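PDB 2JL1: triphenylmethane reductase from Citrobacter sp., which binds NADP(H) and probably uses it to reduce triphenylmethane dyes, the basis of its interest for bioremediation. Local coordinates for residues F1-T6 and A26-A31; I17-K22 and L178-A183. All coordinates share one frame; numbering follows the deposited sequence.

Contact 1: F1-T6 and A26-A31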
loop_
_atom_site.group_PDB
_atom_site.type_symbol
_atom_site.label_atom_id
_atom_site.label_comp_id
_atom_site.label_asym_id
_atom_site.label_seq_id
_atom_site.Cartn_x
_atom_site.Cartn_y
_atom_site.Cartn_z
ATOM N N PHE A 1 -10.835 -27.816 -6.610
ATOM C CA PHE A 1 -10.234 -27.489 -5.277
ATOM C C PHE A 1 -10.908 -26.329 -4.500
ATOM O O PHE A 1 -11.882 -25.717 -4.956
ATOM C CB PHE A 1 -8.713 -27.266 -5.392
ATOM C CG PHE A 1 -7.942 -27.860 -4.248
ATOM C CD1 PHE A 1 -7.459 -29.161 -4.322
ATOM C CD2 PHE A 1 -7.728 -27.128 -3.082
ATOM C CE1 PHE A 1 -6.771 -29.726 -3.249
ATOM C CE2 PHE A 1 -7.046 -27.684 -2.008
ATOM C CZ PHE A 1 -6.559 -28.978 -2.088
ATOM N N SER A 2 -10.351 -26.035 -3.326
ATOM C CA SER A 2 -11.055 -25.341 -2.267
ATOM C C SER A 2 -11.123 -23.827 -2.411
ATOM O O SER A 2 -10.211 -23.181 -2.945
ATOM C CB SER A 2 -10.409 -25.672 -0.928
ATOM O OG SER A 2 -9.072 -25.212 -0.935
ATOM N N ILE A 3 -12.222 -23.287 -1.896
ATOM C CA ILE A 3 -12.464 -21.848 -1.851
ATOM C C ILE A 3 -12.627 -21.493 -0.370
ATOM O O ILE A 3 -13.454 -22.079 0.322
ATOM C CB ILE A 3 -13.721 -21.464 -2.651
ATOM C CG1 ILE A 3 -13.574 -21.890 -4.120
ATOM C CG2 ILE A 3 -14.008 -19.947 -2.509
ATOM C CD1 ILE A 3 -14.882 -21.891 -4.918
ATOM N N ALA A 4 -11.793 -20.581 0.116
ATOM C CA ALA A 4 -11.822 -20.152 1.500
ATOM C C ALA A 4 -12.276 -18.706 1.546
ATOM O O ALA A 4 -11.932 -17.914 0.658
ATOM C CB ALA A 4 -10.461 -20.282 2.124
ATOM N N VAL A 5 -13.047 -18.378 2.573
ATOM C CA VAL A 5 -13.636 -17.041 2.726
ATOM C C VAL A 5 -13.286 -16.580 4.115
ATOM O O VAL A 5 -13.707 -17.203 5.102
ATOM C CB VAL A 5 -15.174 -17.095 2.571
ATOM C CG1 VAL A 5 -15.828 -15.703 2.713
ATOM C CG2 VAL A 5 -15.576 -17.735 1.236
ATOM N N THR A 6 -12.506 -15.509 4.213
ATOM C CA THR A 6 -12.259 -14.870 5.514
ATOM C C THR A 6 -13.462 -13.991 5.876
ATOM O O THR A 6 -14.306 -13.759 5.032
ATOM C CB THR A 6 -10.927 -14.084 5.545
ATOM O OG1 THR A 6 -11.091 -12.808 4.900
ATOM C CG2 THR A 6 -9.827 -14.891 4.845
ATOM N N ALA A 26 -20.703 -28.166 -0.610
ATOM C CA ALA A 26 -20.359 -27.555 0.677
ATOM C C ALA A 26 -18.962 -27.937 1.161
ATOM O O ALA A 26 -18.309 -27.163 1.854
ATOM C CB ALA A 26 -21.400 -27.901 1.728
ATOM N N SER A 27 -18.508 -29.133 0.787
ATOM C CA SER A 27 -17.183 -29.619 1.182
ATOM C C SER A 27 -16.022 -28.832 0.540
ATOM O O SER A 27 -14.878 -28.908 1.002
ATOM C CB SER A 27 -17.055 -31.110 0.852
ATOM O OG SER A 27 -16.996 -31.318 -0.554
ATOM N N GLN A 28 -16.328 -28.092 -0.525
ATOM C CA GLN A 28 -15.344 -27.338 -1.304
ATOM C C GLN A 28 -15.125 -25.920 -0.719
ATOM O O GLN A 28 -14.196 -25.215 -1.096
ATOM C CB GLN A 28 -15.813 -27.260 -2.772
ATOM C CG GLN A 28 -14.750 -26.824 -3.774
ATOM C CD GLN A 28 -15.245 -26.747 -5.225
ATOM O OE1 GLN A 28 -16.257 -27.369 -5.606
ATOM N NE2 GLN A 28 -14.512 -25.993 -6.052
ATOM N N ILE A 29 -15.994 -25.523 0.204
ATOM C CA ILE A 29 -15.941 -24.191 0.789
ATOM C C ILE A 29 -15.305 -24.285 2.176
ATOM O O ILE A 29 -15.610 -25.206 2.921
ATOM C CB ILE A 29 -17.366 -23.585 0.897
ATOM C CG1 ILE A 29 -18.052 -23.603 -0.475
ATOM C CG2 ILE A 29 -17.325 -22.176 1.506
ATOM C CD1 ILE A 29 -19.563 -23.455 -0.435
ATOM N N ILE A 30 -14.431 -23.330 2.512
ATOM C CA ILE A 30 -13.824 -23.228 3.842
ATOM C C ILE A 30 -14.113 -21.859 4.457
ATOM O O ILE A 30 -13.724 -20.819 3.907
ATOM C CB ILE A 30 -12.290 -23.424 3.815
ATOM C CG1 ILE A 30 -11.903 -24.780 3.207
ATOM C CG2 ILE A 30 -11.712 -23.311 5.222
ATOM C CD1 ILE A 30 -10.455 -24.862 2.790
ATOM N N ALA A 31 -14.808 -21.862 5.582
ATOM C CA ALA A 31 -15.069 -20.643 6.309
ATOM C C ALA A 31 -13.891 -20.406 7.231
ATOM O O ALA A 31 -13.557 -21.260 8.058
ATOM C CB ALA A 31 -16.353 -20.756 7.098
#
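Strands 3-5 and 29-31 pair in parallel as the strands of the first beta-alpha-beta unit of the Rossmann fold, with Ile-3 beside Ile-29, Ala-4 beside Ile-30 and Val-5 beside Ala-31. Three backbone hydrogen bonds make the ladder: Ile-3 N donates to Gln-28 O at 2.9 Å, Ile-30 N to Ile-3 O at 2.7 Å, and Val-5 N to Ile-30 O at 2.9 Å. Ile-30 is held through both its N and its O, as parallel pairing demands. Ile-30 O also receives a CA-H...O contact, Ala-4 CA lying 3.1 Å away.

Ahead of the first rung, a side chain adds a fourth bond. Gln-28, last residue of a short 3-10 turn, has CG anti to its backbone N (chi1 -165°) and an extended chain beyond, which carries the amide across to Phe-1. There Gln-28 NE2 donates to Phe-1 O at 2.9 Å; the bond is bent, 145° at the hydrogen, and the donor lies 27° from the carbonyl plane. Glutamine suits the place because its long arm can grip a carbonyl beyond the strand.

In this dinucleotide-binding fold the strands belong to a parallel sheet in which 29-33 lies between 48-51 and 3-5, with helix 11-20 packed on one face. Ile-3, Val-5, Ile-29 and Ala-31 face that helix, and the first three touch Leu-20; being branched, they suit a strand and give the helix a bulky apolar face. On the other face Ala-4 CB meets Ile-30 CB at 4.0 Å, while Ile-30 CD1 reaches back to Ser-2 CB at 3.8 Å. The small alanine also touches Leu-70 of strand 69-72, and its backbone bonds to Lys-69 and Leu-71 on either side. Val-5 lies about 8 Å, side chain to side chain, from the NADP-binding residue Leu-12.

Contact 2: I17-K22 and L178-A183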
loop_
_atom_site.group_PDB
_atom_site.type_symbol
_atom_site.label_atom_id
_atom_site.label_comp_id
_atom_site.label_asym_id
_atom_site.label_seq_id
_atom_site.Cartn_x
_atom_site.Cartn_y
_atom_site.Cartn_z
ATOM N N ILE A 17 -20.788 -17.158 1.216
ATOM C CA ILE A 17 -20.943 -18.588 1.466
ATOM C C ILE A 17 -22.312 -19.106 1.019
ATOM O O ILE A 17 -22.399 -20.166 0.388
ATOM C CB ILE A 17 -20.578 -18.923 2.921
ATOM C CG1 ILE A 17 -19.056 -18.756 3.064
ATOM C CG2 ILE A 17 -21.077 -20.351 3.332
ATOM C CD1 ILE A 17 -18.510 -18.909 4.434
ATOM N N GLN A 18 -23.372 -18.344 1.301
ATOM C CA GLN A 18 -24.711 -18.752 0.862
ATOM C C GLN A 18 -24.847 -18.796 -0.654
ATOM O O GLN A 18 -25.475 -19.711 -1.199
ATOM C CB GLN A 18 -25.797 -17.906 1.537
ATOM C CG GLN A 18 -25.916 -18.222 3.041
ATOM C CD GLN A 18 -26.066 -19.733 3.343
ATOM O OE1 GLN A 18 -26.925 -20.405 2.772
ATOM N NE2 GLN A 18 -25.228 -20.259 4.250
ATOM N N HIS A 19 -24.222 -17.834 -1.344
ATOM C CA HIS A 19 -24.137 -17.875 -2.808
ATOM C C HIS A 19 -23.222 -18.985 -3.357
ATOM O O HIS A 19 -23.551 -19.608 -4.371
ATOM C CB HIS A 19 -23.711 -16.508 -3.354
ATOM C CG HIS A 19 -24.780 -15.464 -3.244
ATOM N ND1 HIS A 19 -25.911 -15.472 -4.032
ATOM C CD2 HIS A 19 -24.898 -14.390 -2.427
ATOM C CE1 HIS A 19 -26.681 -14.448 -3.707
ATOM N NE2 HIS A 19 -26.082 -13.770 -2.742
ATOM N N LEU A 20 -22.083 -19.231 -2.701
ATOM C CA LEU A 20 -21.190 -20.336 -3.091
ATOM C C LEU A 20 -21.877 -21.694 -2.952
ATOM O O LEU A 20 -21.652 -22.598 -3.766
ATOM C CB LEU A 20 -19.884 -20.331 -2.273
ATOM C CG LEU A 20 -18.855 -19.239 -2.613
ATOM C CD1 LEU A 20 -17.670 -19.232 -1.644
ATOM C CD2 LEU A 20 -18.391 -19.412 -4.047
ATOM N N LEU A 21 -22.717 -21.824 -1.927
ATOM C CA LEU A 21 -23.460 -23.074 -1.673
ATOM C C LEU A 21 -24.461 -23.403 -2.785
ATOM O O LEU A 21 -24.888 -24.543 -2.916
ATOM C CB LEU A 21 -24.136 -23.052 -0.287
ATOM C CG LEU A 21 -23.229 -23.239 0.947
ATOM C CD1 LEU A 21 -23.944 -22.898 2.285
ATOM C CD2 LEU A 21 -22.645 -24.641 1.012
ATOM N N LYS A 22 -24.830 -22.411 -3.588
ATOM C CA LYS A 22 -25.673 -22.668 -4.758
ATOM C C LYS A 22 -24.834 -22.998 -5.994
ATOM O O LYS A 22 -25.386 -23.308 -7.049
ATOM C CB LYS A 22 -26.583 -21.478 -5.051
ATOM C CG LYS A 22 -27.599 -21.185 -3.974
ATOM C CD LYS A 22 -28.495 -20.053 -4.442
ATOM C CE LYS A 22 -29.321 -19.451 -3.314
ATOM N NZ LYS A 22 -29.333 -17.962 -3.489
ATOM N N LEU A 178 -23.034 -7.688 -4.076
ATOM C CA LEU A 178 -21.568 -7.733 -4.008
ATOM C C LEU A 178 -21.090 -9.136 -3.659
ATOM O O LEU A 178 -20.071 -9.600 -4.170
ATOM C CB LEU A 178 -21.044 -6.749 -2.982
ATOM C CG LEU A 178 -21.315 -5.307 -3.385
ATOM C CD1 LEU A 178 -21.103 -4.355 -2.178
ATOM C CD2 LEU A 178 -20.468 -4.937 -4.618
ATOM N N ALA A 179 -21.851 -9.823 -2.811
ATOM C CA ALA A 179 -21.516 -11.196 -2.419
ATOM C C ALA A 179 -21.684 -12.154 -3.580
ATOM O O ALA A 179 -20.907 -13.102 -3.742
ATOM C CB ALA A 179 -22.386 -11.639 -1.257
ATOM N N LEU A 180 -22.735 -11.923 -4.360
ATOM C CA LEU A 180 -23.001 -12.686 -5.580
ATOM C C LEU A 180 -21.862 -12.517 -6.579
ATOM O O LEU A 180 -21.407 -13.491 -7.181
ATOM C CB LEU A 180 -24.359 -12.280 -6.196
ATOM C CG LEU A 180 -24.720 -12.867 -7.553
ATOM C CD1 LEU A 180 -24.611 -14.429 -7.556
ATOM C CD2 LEU A 180 -26.122 -12.432 -7.979
ATOM N N ALA A 181 -21.385 -11.285 -6.729
ATOM C CA ALA A 181 -20.237 -10.986 -7.599
ATOM C C ALA A 181 -18.964 -11.689 -7.156
ATOM O O ALA A 181 -18.220 -12.220 -7.992
ATOM C CB ALA A 181 -20.006 -9.464 -7.647
ATOM N N ALA A 182 -18.691 -11.669 -5.855
ATOM C CA ALA A 182 -17.554 -12.385 -5.311
ATOM C C ALA A 182 -17.667 -13.907 -5.594
ATOM O O ALA A 182 -16.706 -14.540 -6.080
ATOM C CB ALA A 182 -17.433 -12.094 -3.826
ATOM N N ALA A 183 -18.845 -14.476 -5.322
ATOM C CA ALA A 183 -19.112 -15.899 -5.579
ATOM C C ALA A 183 -19.009 -16.266 -7.063
ATOM O O ALA A 183 -18.451 -17.327 -7.421
ATOM C CB ALA A 183 -20.473 -16.319 -4.994
#
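His-19 lays its imidazole over Leu-180, a CH-pi contact in which Leu-180 CB stands 4.0 Å from the ring centroid and only 9° off the ring normal. The two side chains cross at about a right angle. Leu-180 N lies over a ring face too, 3.8 Å from His-19 CD2, and Leu-180 CD1 reaches His-19 ND1 at 3.9 Å. A flat ring suits this place because it can lie close against a helix backbone as well as a side chain. Further along, Ala-179 CB comes obliquely to His-19 CD2.

Beside the ring, Ala-183 fits its methyl between two residues of helix 11-20: Ala-183 CB is 3.6 Å from His-19 CB and 3.8 Å from Leu-20 CD2. Alanines at 179 and 183, one helical turn apart, keep this side of helix 175-186 slim, which brings the backbones close, with Leu-20 CA and Ala-183 CA 5.5 Å apart. His-19 CG is anti to its carbonyl carbon (chi1 -72°), which directs the imidazole along the neighbouring helix towards Ala-179 and Leu-180.

Behind these residues, each helix is held by its own backbone bonds, such as Ala-183 N to Ala-179 O. Ala-179 also packs on Leu-15 and Val-16, so the contact continues towards the start of helix 11-20 and the NADP-binding Leu-12; Arg-175, another NADP-binding residue, lies at the start of helix 175-186. Ile-17 touches Ala-31 of strand 29-33 on the sheet side, while Leu-180 and Ala-181 pack on helix 266-271, placing helix 175-186 between helix 11-20 and that later helix.

How the contacts relate
The chain opens with strand 3-5, runs through helix 11-20 and returns in strand 29-33, where contact 1 closes a short loop of the first beta-alpha-beta unit. Contact 2 starts from within that loop, at residues 17-22, and closes a far longer one at 178-183, so the two contacts cross rather than nest. Their centres are 12 Å apart and they touch, among other places, where Leu-21 CD2 packs on Ala-26 CB at 3.6 Å. Helix 11-20 therefore links the parallel sheet on one side to helix 175-186 on another.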